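Local atomic coordinates of glycosyl hydrolase, family 38 (PDB entry 5KBP), a protein that probably hydrolyses alpha-mannosidic linkages as a carbohydrate-binding, metal-binding member of glycosyl hydrolase family 38. Residues L97-S100 / E101-V104; K307-N310 / T311-Q314. One frame throughout, in Å; residues are numbered along the deposited sequence.

Interaction 1: residues L97-S100 / E101-V104; sequences LISS and ESNV
Ser99 meets Ser102 where a loop turns into helix 100-117. Ser99 OG lies between its own backbone N and carbonyl carbon (chi1 65°). From there it faces the first turn of the helix. Ser99 OG accepts a hydrogen bond from Ser102 N at 3.1 Å, with an N-H...O angle of 151°. This is an N-cap bond, and it satisfies an amide that has no preceding helical carbonyl to use. The two hydroxyls also come close, with Ser99 OG 2.7 Å from Ser102 OG. Each has a partner outside the segments. Ser99 OG pairs with Glu318 OE2 and Ser102 OG with Gln314 OE1, both on helix 304-332.

Ser99 O takes up the next amide. Asn103 N donates to Ser99 O over 3.2 Å. The side chain of Asn103 folds back, with CG anti to its carbonyl carbon (chi1 -74°). This brings Asn103 ND2 within 2.8 Å of Ser99 O, but the bond is bent and weak. Asn103 OD1 is held by Gln93 NE2.

Ile98 lies against the same amide. The Ile98 CD1 methyl comes 3.3 Å from Asn103 OD1, and Ile98 CG1 is 3.4 Å from Asn103 ND2. The two side chains cross at a slant. Ile98 CD1 also reaches Ser102 CB at 3.9 Å, so the isoleucine covers one side of the helix start.

Glu101 bends at chi2 and sends its carboxylate to other partners. OE1 forms salt bridges with Arg846 and with Arg105, a neighbour on the same helix, while OE2 bonds to Tyr693 and Thr832. Arg846, Tyr693 and Thr832 link Glu101 to the beta-rich part later in the chain. The whole is a serine N-cap with Ile98 packed against the Asn103 amide, at the buried N-terminus of helix 100-117 in the family 38 N-terminal domain.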
loop_
_atom_site.group_PDB
_atom_site.type_symbol
_atom_site.label_atom_id
_atom_site.label_comp_id
_atom_site.label_asym_id
_atom_site.label_seq_id
_atom_site.Cartn_x
_atom_site.Cartn_y
_atom_site.Cartn_z
ATOM N N LEU A 97 -2.387 21.711 5.573
ATOM C CA LEU A 97 -1.398 20.640 5.586
ATOM C C LEU A 97 -1.021 20.134 4.198
ATOM O O LEU A 97 -0.192 19.224 4.096
ATOM C CB LEU A 97 -1.893 19.473 6.444
ATOM C CG LEU A 97 -1.851 19.737 7.950
ATOM C CD1 LEU A 97 -2.290 18.508 8.727
ATOM C CD2 LEU A 97 -0.453 20.165 8.359
ATOM N N ILE A 98 -1.597 20.687 3.133
ATOM C CA ILE A 98 -1.184 20.348 1.779
ATOM C C ILE A 98 -0.673 21.611 1.098
ATOM O O ILE A 98 -0.992 22.734 1.494
ATOM C CB ILE A 98 -2.313 19.695 0.954
ATOM C CG1 ILE A 98 -3.396 20.715 0.606
ATOM C CG2 ILE A 98 -2.911 18.522 1.712
ATOM C CD1 ILE A 98 -4.458 20.162 -0.320
ATOM N N SER A 99 0.132 21.410 0.058
ATOM C CA SER A 99 0.803 22.523 -0.597
ATOM C C SER A 99 -0.203 23.443 -1.282
ATOM O O SER A 99 -1.373 23.101 -1.480
ATOM C CB SER A 99 1.822 22.014 -1.618
ATOM O OG SER A 99 1.184 21.331 -2.682
ATOM N N SER A 100 0.278 24.635 -1.643
ATOM C CA SER A 100 -0.563 25.605 -2.336
ATOM C C SER A 100 -1.072 25.045 -3.657
ATOM O O SER A 100 -2.260 25.165 -3.980
ATOM C CB SER A 100 0.219 26.900 -2.566
ATOM O OG SER A 100 0.612 27.486 -1.338
ATOM N N GLU A 101 -0.184 24.424 -4.435
ATOM C CA GLU A 101 -0.591 23.851 -5.712
ATOM C C GLU A 101 -1.534 22.671 -5.519
ATOM O O GLU A 101 -2.472 22.490 -6.303
ATOM C CB GLU A 101 0.637 23.430 -6.517
ATOM C CG GLU A 101 1.358 24.588 -7.178
ATOM C CD GLU A 101 0.509 25.268 -8.235
ATOM O OE1 GLU A 101 -0.234 24.561 -8.949
ATOM O OE2 GLU A 101 0.581 26.509 -8.347
ATOM N N SER A 102 -1.305 21.858 -4.483
ATOM C CA SER A 102 -2.176 20.709 -4.241
ATOM C C SER A 102 -3.619 21.143 -4.017
ATOM O O SER A 102 -4.555 20.442 -4.419
ATOM C CB SER A 102 -1.669 19.906 -3.045
ATOM O OG SER A 102 -0.428 19.292 -3.339
ATOM N N ASN A 103 -3.820 22.297 -3.377
ATOM C CA ASN A 103 -5.166 22.842 -3.245
ATOM C C ASN A 103 -5.749 23.198 -4.605
ATOM O O ASN A 103 -6.947 23.007 -4.844
ATOM C CB ASN A 103 -5.149 24.065 -2.331
ATOM C CG ASN A 103 -4.989 23.695 -0.871
ATOM O OD1 ASN A 103 -5.918 23.176 -0.250
ATOM N ND2 ASN A 103 -3.817 23.968 -0.311
ATOM N N VAL A 104 -4.918 23.720 -5.508
ATOM C CA VAL A 104 -5.391 24.082 -6.841
ATOM C C VAL A 104 -5.629 22.837 -7.688
ATOM O O VAL A 104 -6.628 22.747 -8.410
ATOM C CB VAL A 104 -4.396 25.051 -7.508
ATOM C CG1 VAL A 104 -4.620 25.107 -9.010
ATOM C CG2 VAL A 104 -4.520 26.442 -6.896
#

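Interaction 2: residues K307-N310 / T311-Q314; sequences KQWN and TKVQ. With SO4 (sulfate ion), chain F.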
loop_
_atom_site.group_PDB
_atom_site.type_symbol
_atom_site.label_atom_id
_atom_site.label_comp_id
_atom_site.label_asym_id
_atom_site.label_seq_id
_atom_site.Cartn_x
_atom_site.Cartn_y
_atom_site.Cartn_z
ATOM N N LYS A 307 3.843 13.967 6.890
ATOM C CA LYS A 307 4.059 15.327 6.410
ATOM C C LYS A 307 5.368 15.438 5.639
ATOM O O LYS A 307 5.458 16.194 4.665
ATOM C CB LYS A 307 4.044 16.311 7.581
ATOM C CG LYS A 307 2.657 16.738 8.047
ATOM C CD LYS A 307 1.945 15.649 8.827
ATOM C CE LYS A 307 0.663 16.179 9.442
ATOM N NZ LYS A 307 -0.081 15.113 10.165
ATOM N N GLN A 308 6.395 14.699 6.063
ATOM C CA GLN A 308 7.667 14.722 5.349
ATOM C C GLN A 308 7.527 14.112 3.960
ATOM O O GLN A 308 8.030 14.664 2.975
ATOM C CB GLN A 308 8.736 13.990 6.158
ATOM C CG GLN A 308 9.147 14.712 7.429
ATOM C CD GLN A 308 10.211 13.967 8.211
ATOM O OE1 GLN A 308 10.195 12.738 8.289
ATOM N NE2 GLN A 308 11.145 14.708 8.790
ATOM N N TRP A 309 6.845 12.969 3.863
ATOM C CA TRP A 309 6.626 12.351 2.560
ATOM C C TRP A 309 5.752 13.226 1.673
ATOM O O TRP A 309 5.985 13.322 0.462
ATOM C CB TRP A 309 6.000 10.967 2.733
ATOM C CG TRP A 309 7.009 9.870 2.822
ATOM C CD1 TRP A 309 7.608 9.397 3.951
ATOM C CD2 TRP A 309 7.546 9.112 1.733
ATOM N NE1 TRP A 309 8.484 8.388 3.633
ATOM C CE2 TRP A 309 8.464 8.193 2.277
ATOM C CE3 TRP A 309 7.336 9.118 0.351
ATOM C CZ2 TRP A 309 9.173 7.292 1.487
ATOM C CZ3 TRP A 309 8.042 8.225 -0.431
ATOM C CH2 TRP A 309 8.949 7.324 0.138
ATOM N N ASN A 310 4.741 13.873 2.255
ATOM C CA ASN A 310 3.873 14.740 1.466
ATOM C C ASN A 310 4.657 15.909 0.882
ATOM O O ASN A 310 4.506 16.245 -0.298
ATOM C CB ASN A 310 2.711 15.242 2.321
ATOM C CG ASN A 310 1.626 15.898 1.494
ATOM O OD1 ASN A 310 1.423 15.552 0.329
ATOM N ND2 ASN A 310 0.924 16.854 2.091
ATOM N N THR A 311 5.506 16.539 1.698
ATOM C CA THR A 311 6.369 17.603 1.195
ATOM C C THR A 311 7.272 17.093 0.079
ATOM O O THR A 311 7.456 17.768 -0.940
ATOM C CB THR A 311 7.204 18.189 2.336
ATOM O OG1 THR A 311 6.345 18.844 3.277
ATOM C CG2 THR A 311 8.218 19.192 1.804
ATOM N N LYS A 312 7.830 15.891 0.246
ATOM C CA LYS A 312 8.761 15.358 -0.745
ATOM C C LYS A 312 8.062 15.075 -2.069
ATOM O O LYS A 312 8.556 15.452 -3.138
ATOM C CB LYS A 312 9.429 14.092 -0.204
ATOM C CG LYS A 312 10.310 13.381 -1.217
ATOM C CD LYS A 312 11.113 12.262 -0.574
ATOM C CE LYS A 312 10.205 11.215 0.051
ATOM N NZ LYS A 312 10.986 10.105 0.666
ATOM N N VAL A 313 6.906 14.409 -2.020
ATOM C CA VAL A 313 6.200 14.049 -3.247
ATOM C C VAL A 313 5.671 15.294 -3.949
ATOM O O VAL A 313 5.668 15.373 -5.185
ATOM C CB VAL A 313 5.072 13.047 -2.935
ATOM C CG1 VAL A 313 4.282 12.713 -4.194
ATOM C CG2 VAL A 313 5.645 11.782 -2.316
ATOM N N GLN A 314 5.223 16.288 -3.180
ATOM C CA GLN A 314 4.693 17.509 -3.780
ATOM C C GLN A 314 5.782 18.279 -4.518
ATOM O O GLN A 314 5.575 18.735 -5.648
ATOM C CB GLN A 314 4.043 18.381 -2.705
ATOM C CG GLN A 314 2.683 17.879 -2.244
ATOM C CD GLN A 314 2.180 18.612 -1.018
ATOM O OE1 GLN A 314 0.974 18.777 -0.830
ATOM N NE2 GLN A 314 3.103 19.053 -0.172
HETATM S S SO4 F . 13.409 9.517 -2.727
HETATM O O1 SO4 F . 12.945 8.440 -3.596
HETATM O O2 SO4 F . 14.830 9.754 -2.961
HETATM O O3 SO4 F . 12.661 10.735 -3.023
HETATM O O4 SO4 F . 13.200 9.144 -1.331
#
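Lys312 lays its ammonium group over one face of the Trp309 indole. Lys312 NZ is 3.3 Å from the centroid of the Trp309 six-membered ring and only 8° off its normal, a cation-pi contact. Lys312 CE sits over the same Trp309 ring, 3.7 Å from its centroid, and adds a CH-pi contact. The lysine chain is extended at first, then bends at chi3 (60°), which brings its end over the ring. Lys312 NZ also donates to sulfate O4 at 3.1 Å. The sulfate probably comes from the crystallisation liquor.

Apolar contact is slight. Val313 CG2 meets the ring edge at Trp309 CE3, 4.1 Å away.

All this lies on one continuous alpha helix, 304-332, in the alpha-mannosidase middle domain. Regular i to i+4 backbone bonds run from Lys307-Thr311 through Asn310-Gln314.

Among the polar side chains, Thr311 OG1 adds a second bond to Lys307 O at 3.1 Å. It comes from the face of the carbonyl opposite to Thr311 N. Asn310 and Gln314 set their amides close, with planes 39° apart and Asn310 OD1 3.4 Å from Gln314 CD. Asn310 OD1 accepts from His351, and Gln314 OE1 from Ser99 N.

In the fold
Interactions 1 and 2 touch, with centres about 11 Å apart. Gln314 of interaction 2 joins them through probable hydrogen bonds to interaction 1, which tie the start of helix 100-117 to helix 304-332. Interaction 1 is buried, and its chemistry is that of a helix start: capping and bonds to outside side chains. Interaction 2 lies within a helix and is only partly buried. Its Asn310 and Gln314 side faces inward, while exposed Lys312 lies over partly exposed Trp309 and meets a sulfate. Two helices thus meet here, one from the family 38 N-terminal region of the sequence and one from the alpha-mannosidase middle region.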